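Local coordinates for protein glutathione s-transferase S2 (Nilaparvata lugens, PDB 5H5L) that binds glutathione, probably transfers it to electrophilic substrates as a sigma-class glutathione transferase, and acts as a glutathione-requiring prostaglandin D synthase, at residues B[100-103]-B[104-107]; B[118-121]-B[122-126]; B[127-130]-B[131-135]. All blocks are in the same frame, centred on the assembly; numbering follows the deposited sequence.

Contact 1. Residues B[100-103]-B[104-107]; sequences SSIS and KWFR
Ser100 and Lys104 open a run of four backbone hydrogen bonds, each from an N-H to the carbonyl four residues back. Lys104 N binds Ser100 O at 3.0 Å. Trp105 N reaches Ser101 O at 3.2 Å, and this bond is nearly straight. Phe106 N meets Ile102 O at 2.9 Å. Arg107 N meets Ser103 O at 3.0 Å. These two later bonds are more bent, the last with an N-H...O angle of 141°. Arg107 is the first residue to leave helical backbone angles, so this is the C-terminal end of helix 82-106, the first long helix of the all-helical C-terminal domain of the glutathione transferase fold.

Carbon-to-oxygen packing follows the same turn. Ile102 O lies at the edge of the Trp105 indole, in its plane, with CE3 at 3.8 Å. The same oxygen takes the N-H of Phe106. Ser103 O is touched by Arg107 CG at 3.4 Å besides the N-H it accepts. Arg107 CG stands beside its own backbone N (chi1 -64°), which lays the start of the side chain against that carbonyl. From CG to NE the chain is extended. Its end lies close to bound glutathione and to Gln50 of the same pocket.

Apolar contact between side chains is slight. The CG2 branch of Ile102 meets Trp105 CE3 at 4.4 Å. The indole has further partners outside this turn: Lys114 makes a cation-pi contact with it, and the ring of Trp167 meets it obliquely. Leu117 of helix 111-139 packs against both Lys104 and Trp105.

Contact 2. Residues B[118-121]-B[122-126]; sequences EETL and LNETV
Glu124 reaches back over Thr120 towards Glu119, on the exposed side of helix 111-139. Its CB rests 3.4 Å from Thr120 O. CG stands beside the backbone N, and the chain then bends at chi2 (119°), which turns the carboxylate back along the helix. OE1 ends 3.5 Å from the methyl CG2 of Thr120. OE2 faces a like charge: it lies 3.8 Å from Glu119 OE2, with the two carboxylate planes steeply inclined to each other. Two negative groups this close would probably disfavour one another, unless solvent or a proton relieves them.

The backbone under Glu124 carries a wider, pi-type turn. Thr120 O accepts two N-H groups, Glu124 N at 2.8 Å and Thr125 N at 3.0 Å, which arrive from opposite faces of the carbonyl plane. Leu121 O accepts Val126 N, five residues on, in a nearly straight bond of 2.9 Å. Bonds to the fifth residue thus appear just before Pro127, whose nitrogen has no hydrogen to give and where the helix is kinked.

On another side of the helix Glu118 and Leu122 lie alongside each other, pointing the same way. Leu122 CD1 touches Glu118 CG at 3.6 Å. The Glu118 chain is extended beyond CG, and its OE2 accepts a hydrogen bond from the indole NE1 of Trp167, which also packs on Leu121 and Leu122. Leu121 is buried. Its CD1 branch meets Val126 CG2 at 4.0 Å, crossing it at a slant. Thr125 and Val126 both touch Phe98 of helix 82-106, the neighbouring helix of the C-terminal domain.

Contact 3. Residues B[127-130]-B[131-135]; sequences PFYF and NKFND
Phe128 carries the methylene CE of Lys132 over one ring face in a CH-pi contact, 4.1 Å from the ring centroid. Tyr129 CD2 lies at the edge of that ring, in its plane. Phe128 CD2 in turn lies over one face of the Tyr129 ring, and Tyr129 CB sits at the edge of the Phe130 ring. The Phe133 ring has Tyr129 O over one face, 3.3 Å above the plane. That oxygen also accepts Phe133 N, at 2.9 Å. Phe133 CE2 touches Tyr129 CB at 3.9 Å, the two side chains lying side by side. The Phe130 and Phe133 rings meet obliquely, planes 35° apart, with CD1 of Phe130 3.9 Å from CD2 of Phe133.

This part of helix 111-139 joins the core of the C-terminal domain to the dimer interface. Phe133 packs on Met91, Thr94 and Phe95 of helix 82-106 and on Ile177 of helix 175-185. An alanine at Phe133 is likely to open a gap among these helices, costing Phe130 one aromatic neighbour and Tyr129 CB its ring contact.

Lys132 bends at chi4 (-68°), and NZ leaves the Phe128 ring to hydrogen-bond Pro47 O of the second subunit. Tyr48 of that subunit adds a cation-pi contact.

Contacts 1 and 2 lie on successive helices of the C-terminal domain, with centres 11 Å apart. They touch: Trp105 NE1 packs on Glu118 CB at 3.4 Å, and Ser101 CB on Leu121 CD1 at 4.2 Å. Contacts 2 and 3 share helix 111-139. They meet at the kink, where Leu122 O lies 3.4 Å from Pro127 CD. Contacts 1 and 3 do not touch; their nearest atoms are about 6 Å apart. Contact 1 reaches the glutathione pocket, since the side chain of Arg107 is about 4 Å from a bound glutathione. The side chain of Tyr129 in contact 3 is about 8 Å from a bound glutathione. That of Thr125 in contact 2 is about 12 Å away.

Contact 1. Residues B[100-103]-B[104-107]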
# COMPACT_ATOMS: atom_id res chain seq x y z
N SER B 100 -3.57 -9.42 2.68
CA SER B 100 -4.63 -9.08 3.62
C SER B 100 -5.46 -10.29 3.98
O SER B 100 -5.90 -10.42 5.13
CB SER B 100 -5.51 -8.00 3.03
OG SER B 100 -6.69 -7.92 3.78
N SER B 101 -5.66 -11.20 3.02
CA SER B 101 -6.37 -12.45 3.28
C SER B 101 -5.61 -13.30 4.29
O SER B 101 -6.20 -13.91 5.19
CB SER B 101 -6.57 -13.22 1.97
OG SER B 101 -7.86 -12.95 1.49
N ILE B 102 -4.30 -13.37 4.16
CA ILE B 102 -3.53 -14.10 5.14
C ILE B 102 -3.68 -13.48 6.52
O ILE B 102 -3.70 -14.20 7.53
CB ILE B 102 -2.06 -14.19 4.72
CG1 ILE B 102 -1.96 -14.86 3.36
CG2 ILE B 102 -1.26 -14.99 5.75
CD1 ILE B 102 -0.57 -14.83 2.79
N SER B 103 -3.79 -12.15 6.59
CA SER B 103 -3.90 -11.49 7.89
C SER B 103 -5.23 -11.81 8.55
O SER B 103 -5.28 -12.10 9.75
CB SER B 103 -3.71 -9.97 7.74
OG SER B 103 -2.43 -9.66 7.21
N LYS B 104 -6.32 -11.76 7.78
CA LYS B 104 -7.63 -12.16 8.29
C LYS B 104 -7.57 -13.56 8.91
O LYS B 104 -8.02 -13.78 10.03
CB LYS B 104 -8.65 -12.09 7.15
CG LYS B 104 -10.02 -12.77 7.39
CD LYS B 104 -11.09 -11.82 7.89
CE LYS B 104 -12.32 -12.57 8.39
NZ LYS B 104 -13.29 -11.68 9.05
N TRP B 105 -6.99 -14.51 8.18
CA TRP B 105 -6.88 -15.87 8.69
C TRP B 105 -6.01 -15.92 9.93
O TRP B 105 -6.31 -16.65 10.88
CB TRP B 105 -6.31 -16.77 7.60
CG TRP B 105 -5.87 -18.10 8.14
CD1 TRP B 105 -6.66 -19.18 8.40
CD2 TRP B 105 -4.53 -18.48 8.48
NE1 TRP B 105 -5.90 -20.21 8.90
CE2 TRP B 105 -4.59 -19.81 8.95
CE3 TRP B 105 -3.30 -17.83 8.44
CZ2 TRP B 105 -3.47 -20.50 9.38
CZ3 TRP B 105 -2.18 -18.52 8.87
CH2 TRP B 105 -2.27 -19.84 9.33
N PHE B 106 -4.92 -15.14 9.97
CA PHE B 106 -3.99 -15.23 11.09
C PHE B 106 -4.61 -14.72 12.38
O PHE B 106 -4.32 -15.23 13.46
CB PHE B 106 -2.69 -14.47 10.80
CG PHE B 106 -1.46 -15.12 11.37
CD1 PHE B 106 -0.59 -15.81 10.54
CD2 PHE B 106 -1.19 -15.07 12.73
CE1 PHE B 106 0.54 -16.43 11.06
CE2 PHE B 106 -0.07 -15.69 13.25
CZ PHE B 106 0.79 -16.37 12.42
N ARG B 107 -5.49 -13.73 12.28
CA ARG B 107 -6.02 -13.04 13.45
C ARG B 107 -7.37 -13.58 13.88
O ARG B 107 -8.05 -12.94 14.68
CB ARG B 107 -6.11 -11.53 13.17
CG ARG B 107 -4.75 -10.85 12.92
CD ARG B 107 -4.86 -9.34 12.71
NE ARG B 107 -3.56 -8.70 12.53
CZ ARG B 107 -2.75 -8.33 13.52
NH1 ARG B 107 -1.58 -7.76 13.25
NH2 ARG B 107 -3.10 -8.53 14.79

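Contact 2. Residues B[118-121]-B[122-126]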
# COMPACT_ATOMS: atom_id res chain seq x y z
N GLU B 118 -8.98 -20.63 6.02
CA GLU B 118 -7.85 -21.32 5.41
C GLU B 118 -8.26 -22.11 4.18
O GLU B 118 -7.52 -22.16 3.19
CB GLU B 118 -7.19 -22.24 6.43
CG GLU B 118 -6.02 -23.05 5.87
CD GLU B 118 -5.53 -24.13 6.81
OE1 GLU B 118 -6.34 -24.67 7.59
OE2 GLU B 118 -4.32 -24.44 6.76
N GLU B 119 -9.43 -22.77 4.22
CA GLU B 119 -9.91 -23.49 3.05
C GLU B 119 -10.13 -22.54 1.88
O GLU B 119 -9.71 -22.80 0.74
CB GLU B 119 -11.22 -24.21 3.38
CG GLU B 119 -12.00 -24.72 2.14
CD GLU B 119 -13.09 -23.75 1.64
OE1 GLU B 119 -13.69 -23.02 2.47
OE2 GLU B 119 -13.37 -23.73 0.41
N THR B 120 -10.86 -21.45 2.12
CA THR B 120 -11.06 -20.47 1.05
C THR B 120 -9.72 -19.93 0.57
O THR B 120 -9.47 -19.84 -0.64
CB THR B 120 -11.96 -19.34 1.55
OG1 THR B 120 -13.22 -19.89 1.95
CG2 THR B 120 -12.18 -18.27 0.47
N LEU B 121 -8.84 -19.59 1.52
CA LEU B 121 -7.50 -19.10 1.19
C LEU B 121 -6.76 -20.09 0.30
O LEU B 121 -6.26 -19.74 -0.78
CB LEU B 121 -6.75 -18.86 2.49
CG LEU B 121 -5.30 -18.44 2.41
CD1 LEU B 121 -5.15 -17.13 1.58
CD2 LEU B 121 -4.82 -18.27 3.85
N LEU B 122 -6.71 -21.36 0.70
CA LEU B 122 -5.90 -22.30 -0.05
C LEU B 122 -6.54 -22.70 -1.38
O LEU B 122 -5.83 -22.88 -2.37
CB LEU B 122 -5.60 -23.52 0.80
CG LEU B 122 -4.65 -23.32 1.96
CD1 LEU B 122 -4.63 -24.55 2.88
CD2 LEU B 122 -3.27 -23.04 1.40
N ASN B 123 -7.86 -22.83 -1.46
CA ASN B 123 -8.45 -23.34 -2.69
C ASN B 123 -9.10 -22.29 -3.59
O ASN B 123 -9.39 -22.61 -4.74
CB ASN B 123 -9.47 -24.44 -2.35
CG ASN B 123 -8.91 -25.49 -1.37
OD1 ASN B 123 -7.70 -25.62 -1.20
ND2 ASN B 123 -9.80 -26.27 -0.77
N GLU B 124 -9.30 -21.06 -3.13
CA GLU B 124 -9.76 -20.00 -4.02
C GLU B 124 -8.81 -18.81 -4.11
O GLU B 124 -8.37 -18.44 -5.22
CB GLU B 124 -11.16 -19.57 -3.58
CG GLU B 124 -12.26 -20.56 -4.10
CD GLU B 124 -13.04 -21.24 -2.98
OE1 GLU B 124 -13.31 -20.58 -1.95
OE2 GLU B 124 -13.40 -22.43 -3.14
N THR B 125 -8.39 -18.25 -2.98
CA THR B 125 -7.63 -17.01 -3.00
C THR B 125 -6.22 -17.19 -3.57
O THR B 125 -5.79 -16.41 -4.43
CB THR B 125 -7.55 -16.42 -1.61
OG1 THR B 125 -8.87 -16.32 -1.09
CG2 THR B 125 -6.92 -15.02 -1.64
N VAL B 126 -5.46 -18.14 -3.04
CA VAL B 126 -4.13 -18.41 -3.57
C VAL B 126 -4.16 -18.72 -5.07
O VAL B 126 -3.42 -18.07 -5.82
CB VAL B 126 -3.45 -19.52 -2.75
CG1 VAL B 126 -2.17 -19.95 -3.40
CG2 VAL B 126 -3.20 -19.04 -1.34

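Contact 3. Residues B[127-130]-B[131-135]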
# COMPACT_ATOMS: atom_id res chain seq x y z
N PRO B 127 -4.98 -19.66 -5.56
CA PRO B 127 -5.00 -19.84 -7.02
C PRO B 127 -5.36 -18.57 -7.79
O PRO B 127 -4.76 -18.28 -8.84
CB PRO B 127 -6.06 -20.94 -7.22
CG PRO B 127 -6.15 -21.64 -5.93
CD PRO B 127 -5.85 -20.63 -4.87
N PHE B 128 -6.33 -17.80 -7.31
CA PHE B 128 -6.73 -16.61 -8.04
C PHE B 128 -5.54 -15.68 -8.24
O PHE B 128 -5.18 -15.33 -9.37
CB PHE B 128 -7.87 -15.89 -7.32
CG PHE B 128 -8.28 -14.60 -7.98
CD1 PHE B 128 -9.23 -14.59 -8.97
CD2 PHE B 128 -7.66 -13.40 -7.64
CE1 PHE B 128 -9.60 -13.42 -9.60
CE2 PHE B 128 -8.02 -12.22 -8.25
CZ PHE B 128 -8.99 -12.23 -9.24
N TYR B 129 -4.87 -15.31 -7.14
CA TYR B 129 -3.73 -14.40 -7.24
C TYR B 129 -2.52 -15.08 -7.84
O TYR B 129 -1.84 -14.51 -8.71
CB TYR B 129 -3.36 -13.81 -5.87
CG TYR B 129 -4.33 -12.74 -5.43
CD1 TYR B 129 -4.20 -11.43 -5.86
CD2 TYR B 129 -5.39 -13.05 -4.62
CE1 TYR B 129 -5.11 -10.46 -5.46
CE2 TYR B 129 -6.30 -12.10 -4.24
CZ TYR B 129 -6.16 -10.81 -4.64
OH TYR B 129 -7.10 -9.88 -4.26
N PHE B 130 -2.20 -16.29 -7.39
CA PHE B 130 -0.91 -16.85 -7.79
C PHE B 130 -0.88 -17.29 -9.25
O PHE B 130 0.19 -17.25 -9.86
CB PHE B 130 -0.52 -18.00 -6.90
CG PHE B 130 0.01 -17.56 -5.56
CD1 PHE B 130 -0.43 -16.37 -4.98
CD2 PHE B 130 0.93 -18.32 -4.89
CE1 PHE B 130 0.06 -15.96 -3.75
CE2 PHE B 130 1.41 -17.95 -3.65
CZ PHE B 130 0.99 -16.77 -3.08
N ASN B 131 -2.01 -17.73 -9.83
CA ASN B 131 -2.00 -18.02 -11.27
C ASN B 131 -1.70 -16.74 -12.05
O ASN B 131 -0.92 -16.75 -13.01
CB ASN B 131 -3.34 -18.61 -11.73
CG ASN B 131 -3.49 -20.11 -11.42
OD1 ASN B 131 -2.55 -20.88 -11.51
ND2 ASN B 131 -4.69 -20.50 -11.10
N LYS B 132 -2.30 -15.62 -11.64
CA LYS B 132 -2.01 -14.36 -12.33
C LYS B 132 -0.57 -13.92 -12.13
O LYS B 132 0.08 -13.47 -13.08
CB LYS B 132 -2.99 -13.28 -11.87
CG LYS B 132 -4.37 -13.42 -12.54
CD LYS B 132 -5.46 -12.87 -11.63
CE LYS B 132 -6.83 -12.99 -12.25
NZ LYS B 132 -7.00 -12.08 -13.44
N PHE B 133 -0.06 -14.00 -10.89
CA PHE B 133 1.34 -13.67 -10.63
C PHE B 133 2.25 -14.55 -11.47
O PHE B 133 3.23 -14.09 -12.07
CB PHE B 133 1.70 -13.88 -9.15
CG PHE B 133 1.00 -12.96 -8.17
CD1 PHE B 133 0.37 -11.79 -8.57
CD2 PHE B 133 0.98 -13.29 -6.83
CE1 PHE B 133 -0.25 -10.98 -7.64
CE2 PHE B 133 0.33 -12.50 -5.91
CZ PHE B 133 -0.27 -11.33 -6.33
N ASN B 134 1.96 -15.85 -11.46
CA ASN B 134 2.73 -16.82 -12.24
C ASN B 134 2.76 -16.44 -13.73
O ASN B 134 3.83 -16.36 -14.34
CB ASN B 134 2.12 -18.20 -12.02
CG ASN B 134 3.08 -19.34 -12.33
OD1 ASN B 134 4.27 -19.31 -12.04
ND2 ASN B 134 2.53 -20.38 -12.91
N ASP B 135 1.59 -16.17 -14.30
CA ASP B 135 1.49 -15.76 -15.71
C ASP B 135 2.19 -14.43 -15.93
O ASP B 135 2.88 -14.23 -16.95
CB ASP B 135 -0.00 -15.71 -16.07
CG ASP B 135 -0.32 -15.04 -17.42
OD1 ASP B 135 -0.35 -15.75 -18.45
OD2 ASP B 135 -0.62 -13.82 -17.45